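Long-range contact in uncharacterized protein (Legionella pneumophila subsp. pneumophila, PDB 4HFV), which is probably an effector delivered into host cells by the Dot/Icm type IV secretion system, with its molecular activity not established: residues N78-A89 with F102-L112. Residues are numbered along the deposited sequence; the frame is centred on the assembly and turned at random.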
loop_
_atom_site.group_PDB
_atom_site.type_symbol
_atom_site.label_atom_id
_atom_site.label_comp_id
_atom_site.label_asym_id
_atom_site.label_seq_id
_atom_site.Cartn_x
_atom_site.Cartn_y
_atom_site.Cartn_z
ATOM N N ASN A 78 -7.621 -14.878 -11.650
ATOM C CA ASN A 78 -8.697 -14.971 -10.667
ATOM C C ASN A 78 -9.073 -13.595 -10.144
ATOM O O ASN A 78 -10.248 -13.259 -10.055
ATOM C CB ASN A 78 -8.293 -15.852 -9.479
ATOM C CG ASN A 78 -8.436 -17.344 -9.762
ATOM O OD1 ASN A 78 -9.371 -17.979 -9.292
ATOM N ND2 ASN A 78 -7.485 -17.915 -10.466
ATOM N N ALA A 79 -8.062 -12.806 -9.761
ATOM C CA ALA A 79 -8.305 -11.462 -9.271
ATOM C C ALA A 79 -9.110 -10.624 -10.277
ATOM O O ALA A 79 -10.060 -9.950 -9.907
ATOM C CB ALA A 79 -6.956 -10.720 -8.896
ATOM N N LEU A 80 -8.705 -10.603 -11.535
ATOM C CA LEU A 80 -9.436 -9.798 -12.504
ATOM C C LEU A 80 -10.870 -10.298 -12.698
ATOM O O LEU A 80 -11.780 -9.487 -12.856
ATOM C CB LEU A 80 -8.745 -9.828 -13.855
ATOM C CG LEU A 80 -9.382 -8.992 -14.950
ATOM C CD1 LEU A 80 -9.498 -7.537 -14.542
ATOM C CD2 LEU A 80 -8.521 -9.156 -16.190
ATOM N N ALA A 81 -11.065 -11.617 -12.724
ATOM C CA ALA A 81 -12.417 -12.133 -12.915
ATOM C C ALA A 81 -13.248 -11.712 -11.723
ATOM O O ALA A 81 -14.378 -11.245 -11.889
ATOM C CB ALA A 81 -12.444 -13.663 -13.074
ATOM N N TYR A 82 -12.684 -11.879 -10.522
ATOM C CA TYR A 82 -13.403 -11.503 -9.310
ATOM C C TYR A 82 -13.741 -10.024 -9.317
ATOM O O TYR A 82 -14.858 -9.647 -9.020
ATOM C CB TYR A 82 -12.595 -11.848 -8.061
ATOM C CG TYR A 82 -13.430 -11.714 -6.816
ATOM C CD1 TYR A 82 -13.543 -10.492 -6.192
ATOM C CD2 TYR A 82 -14.166 -12.798 -6.306
ATOM C CE1 TYR A 82 -14.311 -10.336 -5.058
ATOM C CE2 TYR A 82 -14.948 -12.654 -5.179
ATOM C CZ TYR A 82 -15.013 -11.410 -4.565
ATOM O OH TYR A 82 -15.761 -11.202 -3.436
ATOM N N TYR A 83 -12.769 -9.192 -9.685
ATOM C CA TYR A 83 -12.968 -7.741 -9.760
ATOM C C TYR A 83 -14.062 -7.347 -10.760
ATOM O O TYR A 83 -14.930 -6.511 -10.486
ATOM C CB TYR A 83 -11.608 -7.087 -10.113
ATOM C CG TYR A 83 -11.576 -5.565 -10.148
ATOM C CD1 TYR A 83 -12.037 -4.796 -9.091
ATOM C CD2 TYR A 83 -11.020 -4.901 -11.241
ATOM C CE1 TYR A 83 -11.948 -3.400 -9.143
ATOM C CE2 TYR A 83 -10.945 -3.541 -11.312
ATOM C CZ TYR A 83 -11.407 -2.787 -10.281
ATOM O OH TYR A 83 -11.328 -1.416 -10.406
ATOM N N ILE A 84 -14.012 -7.917 -11.951
ATOM C CA ILE A 84 -15.028 -7.564 -12.933
ATOM C C ILE A 84 -16.391 -8.055 -12.490
ATOM O O ILE A 84 -17.385 -7.354 -12.661
ATOM C CB ILE A 84 -14.699 -8.107 -14.329
ATOM C CG1 ILE A 84 -13.609 -7.225 -14.952
ATOM C CG2 ILE A 84 -15.968 -8.117 -15.184
ATOM C CD1 ILE A 84 -12.919 -7.863 -16.098
ATOM N N ARG A 85 -16.455 -9.257 -11.908
ATOM C CA ARG A 85 -17.710 -9.742 -11.295
ATOM C C ARG A 85 -18.268 -8.714 -10.284
ATOM O O ARG A 85 -19.453 -8.368 -10.295
ATOM C CB ARG A 85 -17.462 -11.083 -10.577
ATOM C CG ARG A 85 -18.685 -11.724 -9.884
ATOM C CD ARG A 85 -18.376 -13.155 -9.432
ATOM N NE ARG A 85 -19.459 -13.792 -8.667
ATOM C CZ ARG A 85 -19.671 -13.605 -7.369
ATOM N NH1 ARG A 85 -18.881 -12.804 -6.697
ATOM N NH2 ARG A 85 -20.646 -14.248 -6.724
ATOM N N ASP A 86 -17.414 -8.200 -9.403
ATOM C CA ASP A 86 -17.872 -7.243 -8.413
ATOM C C ASP A 86 -18.366 -5.930 -9.060
ATOM O O ASP A 86 -19.347 -5.307 -8.631
ATOM C CB ASP A 86 -16.720 -6.953 -7.462
ATOM C CG ASP A 86 -17.163 -6.151 -6.255
ATOM O OD1 ASP A 86 -17.954 -6.683 -5.478
ATOM O OD2 ASP A 86 -16.709 -4.999 -6.092
ATOM N N GLN A 87 -17.685 -5.537 -10.113
ATOM C CA GLN A 87 -18.055 -4.351 -10.874
ATOM C C GLN A 87 -19.459 -4.476 -11.471
ATOM O O GLN A 87 -20.249 -3.525 -11.472
ATOM C CB GLN A 87 -17.012 -4.072 -11.931
ATOM C CG GLN A 87 -15.747 -3.448 -11.304
ATOM C CD GLN A 87 -14.673 -3.050 -12.283
ATOM O OE1 GLN A 87 -14.297 -3.805 -13.162
ATOM N NE2 GLN A 87 -14.122 -1.835 -12.089
ATOM N N ILE A 88 -19.789 -5.666 -11.937
ATOM C CA ILE A 88 -21.130 -5.933 -12.449
ATOM C C ILE A 88 -22.155 -5.953 -11.319
ATOM O O ILE A 88 -23.234 -5.393 -11.455
ATOM C CB ILE A 88 -21.160 -7.238 -13.239
ATOM C CG1 ILE A 88 -20.222 -7.128 -14.442
ATOM C CG2 ILE A 88 -22.575 -7.546 -13.732
ATOM C CD1 ILE A 88 -20.086 -8.447 -15.257
ATOM N N ALA A 89 -21.822 -6.589 -10.205
ATOM C CA ALA A 89 -22.719 -6.582 -9.066
ATOM C C ALA A 89 -23.061 -5.144 -8.625
ATOM O O ALA A 89 -24.222 -4.845 -8.240
ATOM C CB ALA A 89 -22.135 -7.425 -7.910
ATOM N N PHE A 102 -23.429 -13.196 -17.833
ATOM C CA PHE A 102 -21.958 -13.099 -17.753
ATOM C C PHE A 102 -21.508 -13.096 -16.304
ATOM O O PHE A 102 -20.507 -13.759 -15.933
ATOM C CB PHE A 102 -21.427 -11.872 -18.510
ATOM C CG PHE A 102 -19.943 -11.901 -18.759
ATOM C CD1 PHE A 102 -19.370 -12.904 -19.548
ATOM C CD2 PHE A 102 -19.127 -10.891 -18.255
ATOM C CE1 PHE A 102 -17.977 -12.915 -19.804
ATOM C CE2 PHE A 102 -17.743 -10.880 -18.497
ATOM C CZ PHE A 102 -17.158 -11.891 -19.273
ATOM N N TYR A 103 -22.267 -12.401 -15.466
ATOM C CA TYR A 103 -22.015 -12.422 -14.037
ATOM C C TYR A 103 -22.081 -13.842 -13.510
ATOM O O TYR A 103 -21.185 -14.322 -12.813
ATOM C CB TYR A 103 -23.044 -11.560 -13.297
ATOM C CG TYR A 103 -22.838 -11.563 -11.778
ATOM C CD1 TYR A 103 -22.000 -10.623 -11.168
ATOM C CD2 TYR A 103 -23.480 -12.510 -10.970
ATOM C CE1 TYR A 103 -21.813 -10.606 -9.772
ATOM C CE2 TYR A 103 -23.302 -12.511 -9.578
ATOM C CZ TYR A 103 -22.493 -11.564 -8.984
ATOM O OH TYR A 103 -22.309 -11.571 -7.633
ATOM N N LYS A 104 -23.160 -14.539 -13.854
ATOM C CA LYS A 104 -23.301 -15.920 -13.446
ATOM C C LYS A 104 -22.125 -16.785 -13.869
ATOM O O LYS A 104 -21.700 -17.666 -13.109
ATOM C CB LYS A 104 -24.567 -16.521 -14.017
ATOM C CG LYS A 104 -25.781 -16.167 -13.247
ATOM C CD LYS A 104 -26.900 -17.234 -13.435
ATOM C CE LYS A 104 -27.593 -17.135 -14.770
ATOM N NZ LYS A 104 -28.779 -18.111 -14.865
ATOM N N SER A 105 -21.650 -16.563 -15.092
ATOM C CA SER A 105 -20.534 -17.313 -15.645
ATOM C C SER A 105 -19.231 -17.046 -14.883
ATOM O O SER A 105 -18.404 -17.968 -14.682
ATOM C CB SER A 105 -20.385 -17.017 -17.153
ATOM O OG SER A 105 -19.549 -15.876 -17.405
ATOM N N LEU A 106 -19.073 -15.808 -14.385
ATOM C CA LEU A 106 -17.913 -15.500 -13.580
ATOM C C LEU A 106 -17.991 -16.214 -12.223
ATOM O O LEU A 106 -16.999 -16.766 -11.770
ATOM C CB LEU A 106 -17.753 -13.976 -13.411
ATOM C CG LEU A 106 -17.438 -13.311 -14.735
ATOM C CD1 LEU A 106 -17.529 -11.798 -14.615
ATOM C CD2 LEU A 106 -16.063 -13.704 -15.217
ATOM N N THR A 107 -19.173 -16.269 -11.605
ATOM C CA THR A 107 -19.324 -16.974 -10.347
ATOM C C THR A 107 -18.932 -18.445 -10.527
ATOM O O THR A 107 -18.203 -19.030 -9.706
ATOM C CB THR A 107 -20.774 -16.947 -9.895
ATOM O OG1 THR A 107 -21.191 -15.581 -9.757
ATOM C CG2 THR A 107 -20.970 -17.780 -8.606
ATOM N N ILE A 108 -19.462 -19.040 -11.599
ATOM C CA ILE A 108 -19.174 -20.429 -11.961
ATOM C C ILE A 108 -17.691 -20.660 -12.286
ATOM O O ILE A 108 -17.113 -21.607 -11.803
ATOM C CB ILE A 108 -20.011 -20.920 -13.190
ATOM C CG1 ILE A 108 -21.534 -20.833 -12.941
ATOM C CG2 ILE A 108 -19.633 -22.333 -13.550
ATOM C CD1 ILE A 108 -21.988 -21.617 -11.793
ATOM N N SER A 109 -17.088 -19.795 -13.088
ATOM C CA SER A 109 -15.698 -19.973 -13.501
ATOM C C SER A 109 -14.782 -19.976 -12.285
ATOM O O SER A 109 -13.798 -20.708 -12.222
ATOM C CB SER A 109 -15.262 -18.866 -14.459
ATOM O OG SER A 109 -15.863 -19.012 -15.739
ATOM N N LEU A 110 -15.126 -19.147 -11.322
ATOM C CA LEU A 110 -14.339 -18.993 -10.108
ATOM C C LEU A 110 -14.654 -20.091 -9.044
ATOM O O LEU A 110 -13.979 -20.204 -8.048
ATOM C CB LEU A 110 -14.560 -17.600 -9.562
ATOM C CG LEU A 110 -13.909 -16.444 -10.341
ATOM C CD1 LEU A 110 -14.373 -15.067 -9.872
ATOM C CD2 LEU A 110 -12.367 -16.568 -10.253
ATOM N N ASP A 111 -15.709 -20.859 -9.272
ATOM C CA ASP A 111 -16.159 -21.908 -8.349
ATOM C C ASP A 111 -16.498 -21.338 -6.977
ATOM O O ASP A 111 -16.289 -21.986 -5.941
ATOM C CB ASP A 111 -15.166 -23.075 -8.239
ATOM C CG ASP A 111 -15.807 -24.339 -7.614
ATOM O OD1 ASP A 111 -17.008 -24.614 -7.879
ATOM O OD2 ASP A 111 -15.129 -25.021 -6.828
ATOM N N LEU A 112 -17.114 -20.161 -6.988
ATOM C CA LEU A 112 -17.489 -19.501 -5.767
ATOM C C LEU A 112 -18.726 -20.118 -5.141
ATOM O O LEU A 112 -19.710 -20.439 -5.817
ATOM C CB LEU A 112 -17.718 -18.002 -6.014
ATOM C CG LEU A 112 -16.480 -17.171 -6.339
ATOM C CD1 LEU A 112 -16.941 -15.826 -6.870
ATOM C CD2 LEU A 112 -15.592 -16.994 -5.110
#
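Arg85 reaches from helix 70-90 across to helix 101-109 and the turn that follows it, and nearly every atom of its side chain finds a partner there. CB packs against CB of Leu106. Arg85 CG lies 3.3 Å from CE1 of Tyr103, whose flat ring suits the methylene and also turns its edge to the Arg85 carbonyl oxygen. With CG anti to the backbone N (chi1 -180°) and the chain extended as far as NE, CD passes beside Thr107 OG1 and NE donates an almost straight hydrogen bond (171°) to that oxygen, 2.7 Å away in the guanidinium plane; NH2 adds a weak one. Threonine suits this edge by offering a hydroxyl acceptor on a short side chain. Tyr103 OH lies over one guanidinium face, near NH2 but poorly angled for a hydrogen bond, and Leu112 CD1 over the opposite face, 3.6 Å from Arg85 CZ.

Next to Arg85 CB, the Leu106 side chain is a knob among Ala81, Ile84, Arg85 and Ile88; the small Ala81 CB lets Leu106 CD2 and Leu110 CD1 approach closely. Asp111, with positive phi, closes the helix in a Schellman motif, after which Leu112 comes over the guanidinium. The axes of 78-89 and 102-109 approach to 9.6 Å and run roughly antiparallel (145°) within an all-helical fold: helix 9-27 packs on Asn78 and Phe102, helix 49-64 on Ile84 and Ile88, and helix 120-136 on Tyr82.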